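Purine-binding protein BAB2_0673 (Brucella melitensis biovar Abortus, PDB 3S99) binds adenine and probably other purines such as guanine, and may deliver them to an ABC-type uptake system. Local coordinates at residues Lys88-Ser94 and Asp110-Ala116; Phe95-Thr101 and His115-Lys120; Gly140-Lys145 and Gly173-Asn178. One frame throughout, in Å; residues are numbered along the deposited sequence.

Contact 1: Lys88-Ser94 and Asp110-Ala116; sequences KLIFTTS and DVKFEHA. With ADE (adenine), chain T.
Phe91 and Glu114 rise from the same face of the sheet and run alongside each other. CB of Glu114 packs against CD1 of the Phe91 ring at 3.4 Å, and its CG lies near CE1. The Glu114 carboxylate is buried but not bare: Arg262 pairs with it in a salt bridge, and Tyr258 and Trp271 hydrogen-bond to it. The negative charge is therefore probably stabilised. Leu89 CD1 also reaches CG of Glu114, so two apolar neighbours pack against its aliphatic part. On the other face, Ile90 runs beside Phe113, with its CD1 3.8 Å from ring atom CE1. Val111 CG1 meets Ile90 CD1 and lies over one face of that ring, toward its rim.

Strands 89-92 and 112-116 are parallel neighbours in the six-stranded sheet of one lobe, joined by helix 98-105 as a beta-alpha-beta unit. Five backbone hydrogen bonds connect them, from Lys112 N to Lys88 O at one end to Ala116 N to Thr92 O at the other. Just past the end of strand 89-92, Ser94 O accepts from His115 NE2 at 2.8 Å, which comes from above the carbonyl plane. Thr92 OG1 sits at the edge of the His115 ring, in its plane, and is hydrogen-bonded to Thr101 OG1. Ser94 OG turns away from its own backbone N (chi1 -177°) and lies 2.8 Å from N3 of the bound adenine.

The opposite end is looser and open to solvent. Here Lys88 and Asp110 run alongside each other with CE 4.1 Å from CB, yet Lys88 NZ and Asp110 OD2 stay 5.7 Å apart. A water donates to Lys88 O and to Asp110 O, at 2.7 Å for the latter, and weakly accepts from Lys112 NZ.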
loop_
_atom_site.group_PDB
_atom_site.type_symbol
_atom_site.label_atom_id
_atom_site.label_comp_id
_atom_site.label_asym_id
_atom_site.label_seq_id
_atom_site.Cartn_x
_atom_site.Cartn_y
_atom_site.Cartn_z
ATOM N N LYS A 88 9.886 18.226 -15.539
ATOM C CA LYS A 88 8.586 18.831 -15.828
ATOM C C LYS A 88 7.393 17.973 -15.351
ATOM O O LYS A 88 6.258 18.427 -15.394
ATOM C CB LYS A 88 8.452 19.123 -17.338
ATOM C CG LYS A 88 9.289 20.281 -17.895
ATOM C CD LYS A 88 9.154 21.573 -17.080
ATOM C CE LYS A 88 9.070 22.843 -17.946
ATOM N NZ LYS A 88 10.371 23.198 -18.623
ATOM N N LEU A 89 7.665 16.734 -14.940
ATOM C CA LEU A 89 6.701 15.867 -14.281
ATOM C C LEU A 89 7.428 15.210 -13.118
ATOM O O LEU A 89 8.487 14.606 -13.304
ATOM C CB LEU A 89 6.208 14.817 -15.242
ATOM C CG LEU A 89 5.244 13.753 -14.720
ATOM C CD1 LEU A 89 3.902 14.362 -14.233
ATOM C CD2 LEU A 89 5.011 12.724 -15.817
ATOM N N ILE A 90 6.897 15.374 -11.914
ATOM C CA ILE A 90 7.557 14.870 -10.702
ATOM C C ILE A 90 6.580 14.040 -9.867
ATOM O O ILE A 90 5.503 14.549 -9.480
ATOM C CB ILE A 90 8.053 16.023 -9.843
ATOM C CG1 ILE A 90 9.085 16.866 -10.602
ATOM C CG2 ILE A 90 8.658 15.501 -8.468
ATOM C CD1 ILE A 90 9.621 18.030 -9.757
ATOM N N PHE A 91 6.952 12.786 -9.596
ATOM C CA PHE A 91 6.153 11.866 -8.785
ATOM C C PHE A 91 6.732 11.826 -7.377
ATOM O O PHE A 91 7.923 11.527 -7.193
ATOM C CB PHE A 91 6.174 10.459 -9.377
ATOM C CG PHE A 91 5.469 10.338 -10.701
ATOM C CD1 PHE A 91 4.109 9.997 -10.750
ATOM C CD2 PHE A 91 6.138 10.534 -11.881
ATOM C CE1 PHE A 91 3.451 9.900 -11.952
ATOM C CE2 PHE A 91 5.479 10.402 -13.100
ATOM C CZ PHE A 91 4.130 10.083 -13.125
ATOM N N THR A 92 5.905 12.151 -6.391
ATOM C CA THR A 92 6.280 12.129 -4.979
ATOM C C THR A 92 5.602 10.917 -4.355
ATOM O O THR A 92 4.380 10.837 -4.305
ATOM C CB THR A 92 6.014 13.476 -4.283
ATOM O OG1 THR A 92 4.650 13.856 -4.418
ATOM C CG2 THR A 92 6.927 14.570 -4.901
ATOM N N THR A 93 6.406 9.905 -4.010
ATOM C CA THR A 93 5.865 8.532 -3.869
ATOM C C THR A 93 5.580 8.054 -2.450
ATOM O O THR A 93 5.565 6.853 -2.170
ATOM C CB THR A 93 6.746 7.498 -4.619
ATOM O OG1 THR A 93 8.039 7.420 -3.999
ATOM C CG2 THR A 93 6.921 7.876 -6.119
ATOM N N SER A 94 5.252 8.969 -1.564
ATOM C CA SER A 94 4.912 8.625 -0.196
ATOM C C SER A 94 3.937 9.634 0.375
ATOM O O SER A 94 4.000 10.805 0.056
ATOM C CB SER A 94 6.174 8.578 0.671
ATOM O OG SER A 94 5.875 8.167 1.996
ATOM N N ASP A 110 5.099 25.675 -14.239
ATOM C CA ASP A 110 5.259 24.922 -15.495
ATOM C C ASP A 110 5.575 23.438 -15.220
ATOM O O ASP A 110 5.784 22.660 -16.173
ATOM C CB ASP A 110 6.339 25.499 -16.403
ATOM C CG ASP A 110 6.151 26.995 -16.717
ATOM O OD1 ASP A 110 5.008 27.532 -16.747
ATOM O OD2 ASP A 110 7.208 27.623 -16.963
ATOM N N VAL A 111 5.658 23.047 -13.942
ATOM C CA VAL A 111 5.934 21.634 -13.610
ATOM C C VAL A 111 4.627 20.963 -13.193
ATOM O O VAL A 111 3.766 21.590 -12.605
ATOM C CB VAL A 111 7.003 21.498 -12.498
ATOM C CG1 VAL A 111 7.231 19.988 -12.099
ATOM C CG2 VAL A 111 8.314 22.192 -12.931
ATOM N N LYS A 112 4.474 19.686 -13.511
ATOM C CA LYS A 112 3.297 18.928 -13.085
ATOM C C LYS A 112 3.757 17.966 -12.006
ATOM O O LYS A 112 4.783 17.304 -12.182
ATOM C CB LYS A 112 2.711 18.119 -14.242
ATOM C CG LYS A 112 2.334 18.849 -15.526
ATOM C CD LYS A 112 1.646 20.121 -15.311
ATOM C CE LYS A 112 0.950 20.576 -16.622
ATOM N NZ LYS A 112 1.876 21.234 -17.550
ATOM N N PHE A 113 2.970 17.861 -10.930
ATOM C CA PHE A 113 3.304 17.083 -9.742
ATOM C C PHE A 113 2.272 15.973 -9.566
ATOM O O PHE A 113 1.117 16.192 -9.815
ATOM C CB PHE A 113 3.311 17.981 -8.521
ATOM C CG PHE A 113 4.429 18.982 -8.532
ATOM C CD1 PHE A 113 5.678 18.677 -7.971
ATOM C CD2 PHE A 113 4.262 20.204 -9.145
ATOM C CE1 PHE A 113 6.705 19.613 -7.987
ATOM C CE2 PHE A 113 5.285 21.128 -9.155
ATOM C CZ PHE A 113 6.514 20.818 -8.592
ATOM N N GLU A 114 2.708 14.791 -9.159
ATOM C CA GLU A 114 1.816 13.623 -8.974
ATOM C C GLU A 114 2.175 13.064 -7.604
ATOM O O GLU A 114 3.313 12.611 -7.400
ATOM C CB GLU A 114 2.089 12.571 -10.025
ATOM C CG GLU A 114 1.666 12.906 -11.449
ATOM C CD GLU A 114 0.192 12.605 -11.719
ATOM O OE1 GLU A 114 -0.427 11.829 -10.955
ATOM O OE2 GLU A 114 -0.341 13.141 -12.713
ATOM N N HIS A 115 1.268 13.185 -6.641
ATOM C CA HIS A 115 1.523 12.744 -5.299
ATOM C C HIS A 115 0.795 11.403 -5.002
ATOM O O HIS A 115 -0.421 11.262 -5.216
ATOM C CB HIS A 115 1.074 13.772 -4.269
ATOM C CG HIS A 115 1.233 13.267 -2.875
ATOM N ND1 HIS A 115 0.165 13.062 -2.019
ATOM C CD2 HIS A 115 2.333 12.803 -2.234
ATOM C CE1 HIS A 115 0.619 12.550 -0.883
ATOM N NE2 HIS A 115 1.928 12.379 -0.989
ATOM N N ALA A 116 1.543 10.457 -4.467
ATOM C CA ALA A 116 1.040 9.115 -4.180
ATOM C C ALA A 116 0.279 9.055 -2.863
ATOM O O ALA A 116 0.815 9.371 -1.820
ATOM C CB ALA A 116 2.228 8.124 -4.154
HETATM N N9 ADE T . 2.794 6.356 1.579
HETATM C C8 ADE T . 1.555 5.754 1.542
HETATM N N7 ADE T . 1.569 4.454 1.713
HETATM C C5 ADE T . 2.943 4.242 1.876
HETATM C C6 ADE T . 3.610 3.069 2.100
HETATM N N6 ADE T . 2.871 1.951 2.146
HETATM N N1 ADE T . 4.977 3.118 2.224
HETATM C C2 ADE T . 5.595 4.309 2.142
HETATM N N3 ADE T . 5.054 5.509 1.931
HETATM C C4 ADE T . 3.713 5.377 1.808
HETATM O O HOH W 1 5.064 20.281 -17.281
#

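Contact 2: Phe95-Thr101 and His115-Lys120. With ADE (adenine), chain T.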
loop_
_atom_site.group_PDB
_atom_site.type_symbol
_atom_site.label_atom_id
_atom_site.label_comp_id
_atom_site.label_asym_id
_atom_site.label_seq_id
_atom_site.Cartn_x
_atom_site.Cartn_y
_atom_site.Cartn_z
ATOM N N PHE A 95 3.064 9.165 1.255
ATOM C CA PHE A 95 2.022 9.969 1.864
ATOM C C PHE A 95 2.518 11.255 2.512
ATOM O O PHE A 95 1.913 12.299 2.342
ATOM C CB PHE A 95 1.264 9.148 2.915
ATOM C CG PHE A 95 0.129 9.896 3.552
ATOM C CD1 PHE A 95 -0.941 10.347 2.784
ATOM C CD2 PHE A 95 0.111 10.131 4.917
ATOM C CE1 PHE A 95 -2.000 11.048 3.359
ATOM C CE2 PHE A 95 -0.956 10.831 5.515
ATOM C CZ PHE A 95 -2.026 11.269 4.719
ATOM N N GLY A 96 3.621 11.182 3.240
ATOM C CA GLY A 96 4.151 12.350 3.962
ATOM C C GLY A 96 4.692 13.460 3.073
ATOM O O GLY A 96 5.007 14.555 3.538
ATOM N N TYR A 97 4.812 13.181 1.787
ATOM C CA TYR A 97 5.170 14.222 0.834
ATOM C C TYR A 97 3.973 15.073 0.415
ATOM O O TYR A 97 4.136 15.968 -0.411
ATOM C CB TYR A 97 5.765 13.621 -0.440
ATOM C CG TYR A 97 7.019 12.777 -0.231
ATOM C CD1 TYR A 97 7.902 13.033 0.818
ATOM C CD2 TYR A 97 7.312 11.722 -1.092
ATOM C CE1 TYR A 97 9.027 12.268 0.998
ATOM C CE2 TYR A 97 8.464 10.971 -0.927
ATOM C CZ TYR A 97 9.302 11.249 0.123
ATOM O OH TYR A 97 10.438 10.508 0.308
ATOM N N MET A 98 2.793 14.826 0.986
ATOM C CA MET A 98 1.598 15.570 0.555
ATOM C C MET A 98 1.794 17.095 0.640
ATOM O O MET A 98 1.756 17.796 -0.357
ATOM C CB MET A 98 0.368 15.163 1.370
ATOM C CG MET A 98 -0.880 15.899 0.970
ATOM S SD MET A 98 -2.391 15.084 1.565
ATOM C CE MET A 98 -2.274 15.436 3.327
ATOM N N ASP A 99 1.977 17.590 1.844
ATOM C CA ASP A 99 2.111 19.025 2.073
ATOM C C ASP A 99 3.347 19.637 1.414
ATOM O O ASP A 99 3.262 20.713 0.830
ATOM C CB ASP A 99 2.055 19.320 3.593
ATOM C CG ASP A 99 0.690 19.035 4.181
ATOM O OD1 ASP A 99 -0.248 18.758 3.397
ATOM O OD2 ASP A 99 0.545 19.099 5.421
ATOM N N PRO A 100 4.497 18.950 1.482
ATOM C CA PRO A 100 5.653 19.423 0.721
ATOM C C PRO A 100 5.376 19.587 -0.774
ATOM O O PRO A 100 5.838 20.552 -1.360
ATOM C CB PRO A 100 6.672 18.322 0.948
ATOM C CG PRO A 100 6.422 17.896 2.339
ATOM C CD PRO A 100 4.897 17.921 2.464
ATOM N N THR A 101 4.579 18.681 -1.365
ATOM C CA THR A 101 4.306 18.756 -2.805
ATOM C C THR A 101 3.362 19.924 -3.109
ATOM O O THR A 101 3.543 20.635 -4.098
ATOM C CB THR A 101 3.695 17.437 -3.321
ATOM O OG1 THR A 101 4.565 16.328 -2.994
ATOM C CG2 THR A 101 3.449 17.506 -4.831
ATOM N N HIS A 115 1.268 13.185 -6.641
ATOM C CA HIS A 115 1.523 12.744 -5.299
ATOM C C HIS A 115 0.795 11.403 -5.002
ATOM O O HIS A 115 -0.421 11.262 -5.216
ATOM C CB HIS A 115 1.074 13.772 -4.269
ATOM C CG HIS A 115 1.233 13.267 -2.875
ATOM N ND1 HIS A 115 0.165 13.062 -2.019
ATOM C CD2 HIS A 115 2.333 12.803 -2.234
ATOM C CE1 HIS A 115 0.619 12.550 -0.883
ATOM N NE2 HIS A 115 1.928 12.379 -0.989
ATOM N N ALA A 116 1.543 10.457 -4.467
ATOM C CA ALA A 116 1.040 9.115 -4.180
ATOM C C ALA A 116 0.279 9.055 -2.863
ATOM O O ALA A 116 0.815 9.371 -1.820
ATOM C CB ALA A 116 2.228 8.124 -4.154
ATOM N N THR A 117 -0.991 8.660 -2.940
ATOM C CA THR A 117 -1.847 8.319 -1.793
ATOM C C THR A 117 -2.395 9.506 -1.031
ATOM O O THR A 117 -3.118 9.309 -0.069
ATOM C CB THR A 117 -1.211 7.310 -0.774
ATOM O OG1 THR A 117 -0.302 7.987 0.109
ATOM C CG2 THR A 117 -0.464 6.194 -1.495
ATOM N N GLY A 118 -2.055 10.736 -1.415
ATOM C CA GLY A 118 -2.624 11.878 -0.741
ATOM C C GLY A 118 -4.031 12.192 -1.277
ATOM O O GLY A 118 -4.456 11.584 -2.237
ATOM N N TYR A 119 -4.719 13.130 -0.647
ATOM C CA TYR A 119 -6.063 13.608 -1.084
ATOM C C TYR A 119 -6.052 15.079 -1.501
ATOM O O TYR A 119 -7.113 15.681 -1.706
ATOM C CB TYR A 119 -7.081 13.448 0.049
ATOM C CG TYR A 119 -6.634 14.036 1.361
ATOM C CD1 TYR A 119 -6.769 15.389 1.614
ATOM C CD2 TYR A 119 -6.052 13.243 2.345
ATOM C CE1 TYR A 119 -6.356 15.941 2.805
ATOM C CE2 TYR A 119 -5.626 13.797 3.551
ATOM C CZ TYR A 119 -5.801 15.148 3.770
ATOM O OH TYR A 119 -5.394 15.747 4.937
ATOM N N LYS A 120 -4.864 15.682 -1.595
ATOM C CA LYS A 120 -4.767 17.094 -1.935
ATOM C C LYS A 120 -4.316 17.251 -3.388
ATOM O O LYS A 120 -3.447 16.527 -3.863
ATOM C CB LYS A 120 -3.785 17.794 -0.997
ATOM C CG LYS A 120 -4.318 18.014 0.446
ATOM C CD LYS A 120 -3.333 18.812 1.265
ATOM C CE LYS A 120 -3.845 18.995 2.703
ATOM N NZ LYS A 120 -2.948 19.894 3.505
HETATM N N9 ADE T . 2.794 6.356 1.579
HETATM C C8 ADE T . 1.555 5.754 1.542
HETATM N N7 ADE T . 1.569 4.454 1.713
HETATM C C5 ADE T . 2.943 4.242 1.876
HETATM C C6 ADE T . 3.610 3.069 2.100
HETATM N N6 ADE T . 2.871 1.951 2.146
HETATM N N1 ADE T . 4.977 3.118 2.224
HETATM C C2 ADE T . 5.595 4.309 2.142
HETATM N N3 ADE T . 5.054 5.509 1.931
HETATM C C4 ADE T . 3.713 5.377 1.808
#
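The His115 ring carries Met98 CA over one face, a CH-pi contact 3.6 Å from the ring centroid and shifted toward the rim. Met98 CB touches CE1 of the same ring. Phe95 lies at the ring's edge through its carbonyl. The Tyr119 ring has Met98 SD over the centre of one face, 4.0 Å from the centroid and 9° off the normal. This is a Met-aromatic contact. With CG anti to the backbone N (chi1 180°) and a bend at the last torsion, the Met98 chain brings CE to 3.6 Å from Tyr119 CZ. Thr117 OG1 and Gly118 CA meet the Phe95 ring at its edge.

Farther out, the extended Lys120 chain passes Met98, with CG 3.7 Å from SD. Its NZ then forms a salt bridge with Asp99 OD1 at 2.9 Å, approaching from above the carboxylate plane.

At the ligand, Phe95 N is 2.8 Å from adenine N9, and Thr117 OG1 is 3.2 Å from adenine C8. The 3-10 turn 95-97 leading into helix 98-105 and the loop after strand 112-116 thus form one wall of the adenine pocket, at the C-terminal edge of a parallel sheet in a beta-alpha-beta unit.

Contact 3: Gly140-Lys145 and Gly173-Asn178; sequences GVIAAK and GAQSVN
Gly173 O is gripped twice, by Ser176 OG at 2.6 Å and by Ser176 N. The hydroxyl lies in the carbonyl plane, on a lone pair. Its first torsion (chi1 72°) sets OG between the backbone N and the carbonyl carbon, which turns it back toward the preceding turn. Val141 CG2 rests against this pair, 3.6 Å from Gly173 O and a little farther from Ser176 OG. Ala174 O is also held twice, by the amides of Val177 and Asn178.

The two backbones come very close at the glycines. Gly140 C and Gly173 C are 3.6 Å apart, and neither residue has a side chain to separate them. Ala174 CA makes a bent CA-H...O contact of 3.2 Å with Gly140 O.

Ala144 CB touches Ala174 O and sits 3.5 Å from Val177 CB and 4.0 Å from Ala174 CB. Val177 meets Val141 at about a right angle, CG1 of Val141 facing CG2 of Val177. Lys145 crosses Val177 in the same way, its aliphatic CD 3.7 Å from Val177 CG1. On the outer side a water links the segments: it donates to Ala144 O at 2.6 Å and accepts from Asn178 ND2. The other amide atom, Asn178 OD1, accepts from Asp180 N.

Phe181, in a loop, packs on Ala143 and Ala174, and Leu300 of helix 295-310 on Val141 and Lys145. The contact lies away from the adenine site. It is packing of helix 132-146 on the end of helix 161-175 and the turn that follows, closest at the glycines and alanines, in the lobe built on the second, mixed sheet.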
loop_
_atom_site.group_PDB
_atom_site.type_symbol
_atom_site.label_atom_id
_atom_site.label_comp_id
_atom_site.label_asym_id
_atom_site.label_seq_id
_atom_site.Cartn_x
_atom_site.Cartn_y
_atom_site.Cartn_z
ATOM N N GLY A 140 -6.852 -11.494 4.494
ATOM C CA GLY A 140 -7.497 -11.838 5.747
ATOM C C GLY A 140 -8.242 -13.153 5.598
ATOM O O GLY A 140 -8.178 -14.027 6.473
ATOM N N VAL A 141 -8.932 -13.305 4.469
ATOM C CA VAL A 141 -9.622 -14.560 4.162
ATOM C C VAL A 141 -8.608 -15.710 4.203
ATOM O O VAL A 141 -8.844 -16.741 4.834
ATOM C CB VAL A 141 -10.321 -14.496 2.801
ATOM C CG1 VAL A 141 -10.845 -15.881 2.404
ATOM C CG2 VAL A 141 -11.469 -13.458 2.843
ATOM N N ILE A 142 -7.480 -15.526 3.530
ATOM C CA ILE A 142 -6.451 -16.567 3.456
ATOM C C ILE A 142 -5.912 -16.850 4.847
ATOM O O ILE A 142 -5.768 -18.007 5.230
ATOM C CB ILE A 142 -5.271 -16.172 2.515
ATOM C CG1 ILE A 142 -5.753 -16.057 1.042
ATOM C CG2 ILE A 142 -4.164 -17.184 2.615
ATOM C CD1 ILE A 142 -4.854 -15.161 0.140
ATOM N N ALA A 143 -5.617 -15.790 5.596
ATOM C CA ALA A 143 -5.056 -15.927 6.917
ATOM C C ALA A 143 -5.958 -16.754 7.825
ATOM O O ALA A 143 -5.480 -17.610 8.558
ATOM C CB ALA A 143 -4.781 -14.565 7.541
ATOM N N ALA A 144 -7.255 -16.493 7.774
ATOM C CA ALA A 144 -8.219 -17.238 8.592
ATOM C C ALA A 144 -8.355 -18.711 8.183
ATOM O O ALA A 144 -8.584 -19.565 9.037
ATOM C CB ALA A 144 -9.547 -16.558 8.590
ATOM N N LYS A 145 -8.210 -19.016 6.890
ATOM C CA LYS A 145 -8.125 -20.411 6.459
ATOM C C LYS A 145 -6.825 -21.074 6.846
ATOM O O LYS A 145 -6.859 -22.248 7.148
ATOM C CB LYS A 145 -8.333 -20.588 4.953
ATOM C CG LYS A 145 -9.711 -20.195 4.468
ATOM C CD LYS A 145 -10.776 -21.112 5.021
ATOM C CE LYS A 145 -12.130 -20.925 4.337
ATOM N NZ LYS A 145 -13.224 -21.670 5.063
ATOM N N GLY A 173 -11.941 -9.462 6.539
ATOM C CA GLY A 173 -11.689 -10.631 5.701
ATOM C C GLY A 173 -11.541 -11.905 6.533
ATOM O O GLY A 173 -12.226 -12.907 6.292
ATOM N N ALA A 174 -10.662 -11.853 7.532
ATOM C CA ALA A 174 -10.461 -12.999 8.429
ATOM C C ALA A 174 -11.766 -13.401 9.111
ATOM O O ALA A 174 -12.071 -14.592 9.211
ATOM C CB ALA A 174 -9.408 -12.695 9.458
ATOM N N GLN A 175 -12.517 -12.407 9.589
ATOM C CA GLN A 175 -13.756 -12.649 10.302
ATOM C C GLN A 175 -14.867 -13.207 9.438
ATOM O O GLN A 175 -15.834 -13.688 9.983
ATOM C CB GLN A 175 -14.275 -11.379 10.992
ATOM C CG GLN A 175 -13.443 -10.912 12.165
ATOM C CD GLN A 175 -13.895 -9.554 12.708
ATOM O OE1 GLN A 175 -14.617 -8.789 12.027
ATOM N NE2 GLN A 175 -13.499 -9.257 13.948
ATOM N N SER A 176 -14.726 -13.181 8.107
ATOM C CA SER A 176 -15.682 -13.859 7.237
ATOM C C SER A 176 -15.423 -15.359 7.161
ATOM O O SER A 176 -16.132 -16.066 6.445
ATOM C CB SER A 176 -15.599 -13.311 5.816
ATOM O OG SER A 176 -14.410 -13.739 5.213
ATOM N N VAL A 177 -14.377 -15.817 7.837
ATOM C CA VAL A 177 -14.069 -17.242 7.986
ATOM C C VAL A 177 -14.062 -17.633 9.467
ATOM O O VAL A 177 -14.795 -18.547 9.871
ATOM C CB VAL A 177 -12.714 -17.574 7.382
ATOM C CG1 VAL A 177 -12.382 -19.036 7.614
ATOM C CG2 VAL A 177 -12.732 -17.218 5.871
ATOM N N ASN A 178 -13.214 -16.971 10.243
ATOM C CA ASN A 178 -13.067 -17.243 11.660
ATOM C C ASN A 178 -13.484 -15.983 12.471
ATOM O O ASN A 178 -12.760 -14.987 12.508
ATOM C CB ASN A 178 -11.633 -17.659 11.944
ATOM C CG ASN A 178 -11.360 -17.892 13.422
ATOM O OD1 ASN A 178 -12.246 -17.710 14.280
ATOM N ND2 ASN A 178 -10.126 -18.318 13.733
HETATM O O HOH W 2 -8.273 -19.115 11.606
#

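Contacts 1 and 2 adjoin, with centres about 10 Å apart. They share His115 and Ala116 on strand 112-116, and their segments alternate along the chain: 88-94, 95-101, then 110-116 overlapping 115-120. Together they span the beta-alpha-beta unit of strand 89-92, helix 98-105 and strand 112-116. A probable hydrogen bond between Thr92 OG1 and Thr101 OG1, 2.9 Å, ties strand to helix. Contact 3 follows later in the chain, on the other side of its centre. Its centre is about 37 Å from that of contact 1 and about 32 Å from that of contact 2. Contacts 1 and 2 form part of the adenine pocket in one lobe, while contact 3 is packing within the other lobe, away from the ligand.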